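Local coordinates for cytoplasmic export protein 1 (Saccharomyces cerevisiae, PDB 3VWA) that binds tRNA as a component of the nuclear tRNA export machinery and may hand aminoacylated tRNAs on to the translation machinery, at residues 60-65 / 147-152; 415-420 / 449-454. All coordinates share one frame; numbering follows the deposited sequence.

Contact 1: residues 60-65 / 147-152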
# COMPACT_ATOMS: atom_id res chain seq x y z
N HIS A 60 13.72 30.77 -15.64
CA HIS A 60 14.00 31.87 -14.71
C HIS A 60 13.02 31.87 -13.56
O HIS A 60 13.38 31.96 -12.37
CB HIS A 60 13.99 33.20 -15.50
CG HIS A 60 14.15 34.42 -14.63
ND1 HIS A 60 13.19 35.35 -14.51
CD2 HIS A 60 15.19 34.82 -13.79
CE1 HIS A 60 13.59 36.31 -13.65
NE2 HIS A 60 14.82 35.97 -13.20
N LYS A 61 11.75 31.74 -13.89
CA LYS A 61 10.73 31.67 -12.83
C LYS A 61 10.90 30.44 -11.91
O LYS A 61 10.80 30.53 -10.72
CB LYS A 61 9.34 31.77 -13.43
CG LYS A 61 9.10 33.10 -14.12
CD LYS A 61 9.44 34.28 -13.19
CE LYS A 61 9.04 35.64 -13.74
NZ LYS A 61 10.13 36.23 -14.58
N SER A 62 11.22 29.30 -12.49
CA SER A 62 11.60 28.14 -11.70
C SER A 62 12.68 28.48 -10.67
O SER A 62 12.53 28.15 -9.50
CB SER A 62 12.11 27.05 -12.61
OG SER A 62 11.05 26.66 -13.43
N LYS A 63 13.74 29.14 -11.13
CA LYS A 63 14.86 29.51 -10.28
C LYS A 63 14.41 30.45 -9.17
O LYS A 63 14.80 30.28 -8.04
CB LYS A 63 16.02 30.15 -11.08
CG LYS A 63 17.16 29.20 -11.44
CD LYS A 63 18.43 29.98 -11.86
CE LYS A 63 19.29 30.34 -10.64
NZ LYS A 63 20.33 31.38 -10.92
N ILE A 64 13.58 31.43 -9.50
CA ILE A 64 13.29 32.49 -8.53
C ILE A 64 12.01 32.35 -7.72
O ILE A 64 11.87 32.98 -6.67
CB ILE A 64 13.26 33.89 -9.21
CG1 ILE A 64 12.28 33.88 -10.39
CG2 ILE A 64 14.67 34.30 -9.63
CD1 ILE A 64 11.81 35.26 -10.77
N LEU A 65 11.03 31.59 -8.22
CA LEU A 65 9.75 31.54 -7.50
C LEU A 65 9.73 30.45 -6.43
O LEU A 65 10.03 29.30 -6.71
CB LEU A 65 8.57 31.37 -8.46
CG LEU A 65 8.30 32.38 -9.57
CD1 LEU A 65 7.03 31.95 -10.29
CD2 LEU A 65 8.18 33.79 -9.03
N PHE A 147 2.93 22.95 -12.71
CA PHE A 147 4.05 23.14 -13.56
C PHE A 147 3.71 24.11 -14.69
O PHE A 147 2.54 24.29 -15.04
CB PHE A 147 4.49 21.82 -14.14
CG PHE A 147 5.57 21.95 -15.14
CD1 PHE A 147 6.90 22.18 -14.72
CD2 PHE A 147 5.28 21.90 -16.52
CE1 PHE A 147 7.93 22.31 -15.65
CE2 PHE A 147 6.31 22.04 -17.46
CZ PHE A 147 7.63 22.26 -17.01
N GLY A 148 4.73 24.72 -15.28
CA GLY A 148 4.52 25.48 -16.51
C GLY A 148 4.51 26.98 -16.32
O GLY A 148 3.45 27.64 -16.29
N LEU A 149 5.71 27.51 -16.32
CA LEU A 149 5.96 28.86 -15.90
C LEU A 149 6.36 29.71 -17.14
O LEU A 149 6.85 30.85 -17.01
CB LEU A 149 7.07 28.74 -14.85
CG LEU A 149 6.80 28.97 -13.35
CD1 LEU A 149 5.33 28.90 -12.89
CD2 LEU A 149 7.72 28.11 -12.50
N GLU A 150 6.11 29.16 -18.33
CA GLU A 150 6.47 29.83 -19.61
C GLU A 150 6.03 31.29 -19.75
O GLU A 150 6.77 32.14 -20.26
CB GLU A 150 5.94 29.05 -20.82
CG GLU A 150 6.50 27.65 -20.94
CD GLU A 150 5.80 26.62 -20.07
OE1 GLU A 150 4.83 26.97 -19.38
OE2 GLU A 150 6.21 25.44 -20.09
N LEU A 151 4.81 31.57 -19.30
CA LEU A 151 4.21 32.89 -19.46
C LEU A 151 4.27 33.70 -18.16
O LEU A 151 3.89 34.85 -18.12
CB LEU A 151 2.75 32.71 -19.91
CG LEU A 151 2.51 32.24 -21.35
CD1 LEU A 151 1.02 32.30 -21.64
CD2 LEU A 151 3.25 33.11 -22.34
N CYS A 152 4.74 33.07 -17.10
CA CYS A 152 4.62 33.65 -15.78
C CYS A 152 5.39 34.95 -15.62
O CYS A 152 6.60 35.04 -15.92
CB CYS A 152 5.12 32.65 -14.75
SG CYS A 152 4.97 33.26 -13.07
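Lys61, near the end of helix 52-64, lies with its aliphatic chain against Leu149 and Cys152, and Leu65 completes a buried patch. Lys61 CB meets Leu149 CG at 3.8 Å, while Leu149 CD2 reaches the helix beside it, 3.7 Å from Ser62 OG. That hydroxyl is hydrogen-bonded to Ala58 O within the helix and offers Leu149 only van der Waals contact. At the helix end, Leu65 CD1 sits 3.7 Å from Cys152 SG. The outer end of Lys61 marks the more open, partly exposed side, although a bend at chi2 (-52°) folds the chain along Cys152 and still brings CE to 3.3 Å from Cys152 O; the amine turns instead to His60 ND1 (NZ-ND1 3.2 Å), near the imidazole plane, and to Asn57 OD1. Asn57 ND2 in turn bonds to the carbonyls of Glu150 and Cys152, linking helix 52-64 to the type I turn Leu149-Cys152. Cut back to an alanine, this position would probably leave a gap along Cys152, and His60 ND1 and Asn57 OD1 without their lysine donor. Helix 52-64 and the loop after strand 144-146 probably correspond to the αC helix and activation-segment start of a kinase-like domain, with Phe147-Gly148 where the FG of DFG would stand.

Contact 2: residues 415-420 / 449-454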
# COMPACT_ATOMS: atom_id res chain seq x y z
N GLN A 415 14.28 -25.30 12.82
CA GLN A 415 12.90 -24.88 13.13
C GLN A 415 11.84 -25.87 12.74
O GLN A 415 11.02 -26.25 13.55
CB GLN A 415 12.56 -23.52 12.48
CG GLN A 415 13.02 -22.34 13.32
CD GLN A 415 13.03 -21.05 12.54
OE1 GLN A 415 13.05 -21.03 11.31
NE2 GLN A 415 13.06 -19.95 13.26
N LEU A 416 11.91 -26.34 11.50
CA LEU A 416 10.86 -27.20 10.96
C LEU A 416 10.92 -28.66 11.46
O LEU A 416 9.91 -29.25 11.88
CB LEU A 416 11.00 -27.16 9.45
CG LEU A 416 9.85 -27.60 8.56
CD1 LEU A 416 8.67 -26.68 8.77
CD2 LEU A 416 10.33 -27.54 7.12
N ASN A 417 12.13 -29.21 11.41
CA ASN A 417 12.36 -30.63 11.45
C ASN A 417 12.74 -31.10 12.81
O ASN A 417 12.77 -32.28 13.06
CB ASN A 417 13.49 -30.97 10.49
CG ASN A 417 13.16 -30.57 9.07
OD1 ASN A 417 12.17 -31.05 8.50
ND2 ASN A 417 13.93 -29.64 8.50
N ASN A 418 13.05 -30.16 13.69
CA ASN A 418 13.45 -30.50 15.03
C ASN A 418 12.42 -29.94 15.97
O ASN A 418 11.76 -30.69 16.65
CB ASN A 418 14.86 -29.92 15.31
CG ASN A 418 15.43 -30.36 16.66
OD1 ASN A 418 14.76 -30.28 17.69
ND2 ASN A 418 16.68 -30.79 16.65
N GLU A 419 12.27 -28.63 15.98
CA GLU A 419 11.46 -27.99 17.00
C GLU A 419 9.95 -28.07 16.74
O GLU A 419 9.22 -28.28 17.69
CB GLU A 419 11.89 -26.52 17.31
CG GLU A 419 13.28 -26.04 16.86
CD GLU A 419 14.38 -26.17 17.92
OE1 GLU A 419 15.01 -25.13 18.27
OE2 GLU A 419 14.63 -27.30 18.40
N LEU A 420 9.50 -27.92 15.50
CA LEU A 420 8.04 -27.83 15.20
C LEU A 420 7.23 -28.97 15.78
O LEU A 420 6.20 -28.76 16.45
CB LEU A 420 7.74 -27.74 13.70
CG LEU A 420 6.69 -26.65 13.39
CD1 LEU A 420 5.90 -26.87 12.12
CD2 LEU A 420 5.74 -26.43 14.54
N ILE A 449 6.34 -31.98 4.13
CA ILE A 449 7.40 -30.94 3.93
C ILE A 449 8.57 -30.99 4.91
O ILE A 449 9.47 -30.17 4.84
CB ILE A 449 6.89 -29.47 3.87
CG1 ILE A 449 6.41 -29.04 5.25
CG2 ILE A 449 5.91 -29.29 2.71
CD1 ILE A 449 5.39 -27.94 5.18
N LEU A 450 8.55 -31.96 5.81
CA LEU A 450 9.70 -32.24 6.63
C LEU A 450 10.86 -32.72 5.74
O LEU A 450 10.66 -33.38 4.71
CB LEU A 450 9.36 -33.29 7.70
CG LEU A 450 8.61 -32.79 8.95
CD1 LEU A 450 7.76 -31.55 8.74
CD2 LEU A 450 7.73 -33.89 9.50
N SER A 451 12.07 -32.34 6.09
CA SER A 451 13.19 -32.98 5.41
C SER A 451 13.61 -34.25 6.19
O SER A 451 14.59 -34.27 6.93
CB SER A 451 14.34 -31.98 5.14
OG SER A 451 15.21 -31.85 6.26
N THR A 452 12.80 -35.30 6.11
CA THR A 452 13.25 -36.63 6.51
C THR A 452 12.83 -37.65 5.48
O THR A 452 12.18 -37.32 4.49
CB THR A 452 12.67 -37.14 7.85
OG1 THR A 452 11.36 -36.54 8.09
CG2 THR A 452 13.68 -36.93 8.99
N SER A 453 13.12 -38.89 5.80
CA SER A 453 12.89 -39.99 4.91
C SER A 453 11.40 -40.29 4.89
O SER A 453 10.63 -39.90 5.78
CB SER A 453 13.66 -41.18 5.41
OG SER A 453 13.21 -41.56 6.69
N VAL A 454 10.99 -40.97 3.84
CA VAL A 454 9.64 -41.49 3.77
C VAL A 454 9.41 -42.33 5.05
O VAL A 454 8.40 -42.16 5.74
CB VAL A 454 9.43 -42.23 2.41
CG1 VAL A 454 8.16 -43.09 2.35
CG2 VAL A 454 9.38 -41.21 1.29
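Asn417 has CG anti to its own carbonyl carbon (chi1 -60°), which swings the amide off the flank of helix 413-427 to meet the backbone of Leu450 and Ser451; Leu416, with CG opposite the backbone N (chi1 -162°), points its CD2 methyl at the carbonyl of Ile449. The central link is polar. Ser451 N donates to Asn417 OD1 at 2.7 Å, a short, slightly bent bond whose donor stands about 40° out of the carbonyl plane, above the amide rather than on a lone pair. The same oxygen is packed 3.3 Å from Leu450 CA and 3.7 Å from Leu450 CB. The other end of the amide faces the helix, ND2 being hydrogen-bonded to Glu413 O one turn earlier; bonded at both ends, the amide is probably held against flipping. Asn417 ND2 also passes 3.4 Å from Ser451 OG, but at an angle too poor for a hydrogen bond.

Beside this link the contact is van der Waals packing: Leu416 CD2 lies 3.6 Å from Ile449 O, and Leu416 CG comes only loosely to Leu450 CD1, at 4.5 Å. Val408 touches both Leu416 and Ile449 on this side, while Leu450 leans on Leu421 farther along the same helix. Ser451, on the exposed side, is the centre of an inverse gamma turn. Past it the chain runs on to Ser453, the N-cap of helix 454-469, whose hydroxyl bonds to Asn456 N. A helix-borne asparagine thus grips the loop joining two later helices, helix 433-446 and helix 454-469. Residues 415-419 belong to the annotated HEAT 1 repeat, and the contact ties its end to the loop that follows helix 433-446, one helix further on, in the stacked helical solenoid characteristic of HEAT-repeat proteins.

From the N terminus the chain first passes through the kinase-like domain, where contact 1 joins the end of helix 52-64 to the loop between strands 144-146 and 153-154, closing a mixed loop of 81 residues that includes strands 73-77 and 85-89 and helix 106-122. The chain then continues into the run of helices that forms the HEAT-repeat part. There contact 2 closes a much shorter, strand-free loop of 28 residues, made of the rest of helix 413-427 and helix 433-446 with their connections. The two loops neither nest nor cross; they follow in series. Their centres lie about 66 Å apart on opposite sides of the chain's centre, one buried in a compact domain, the other at the solenoid's surface.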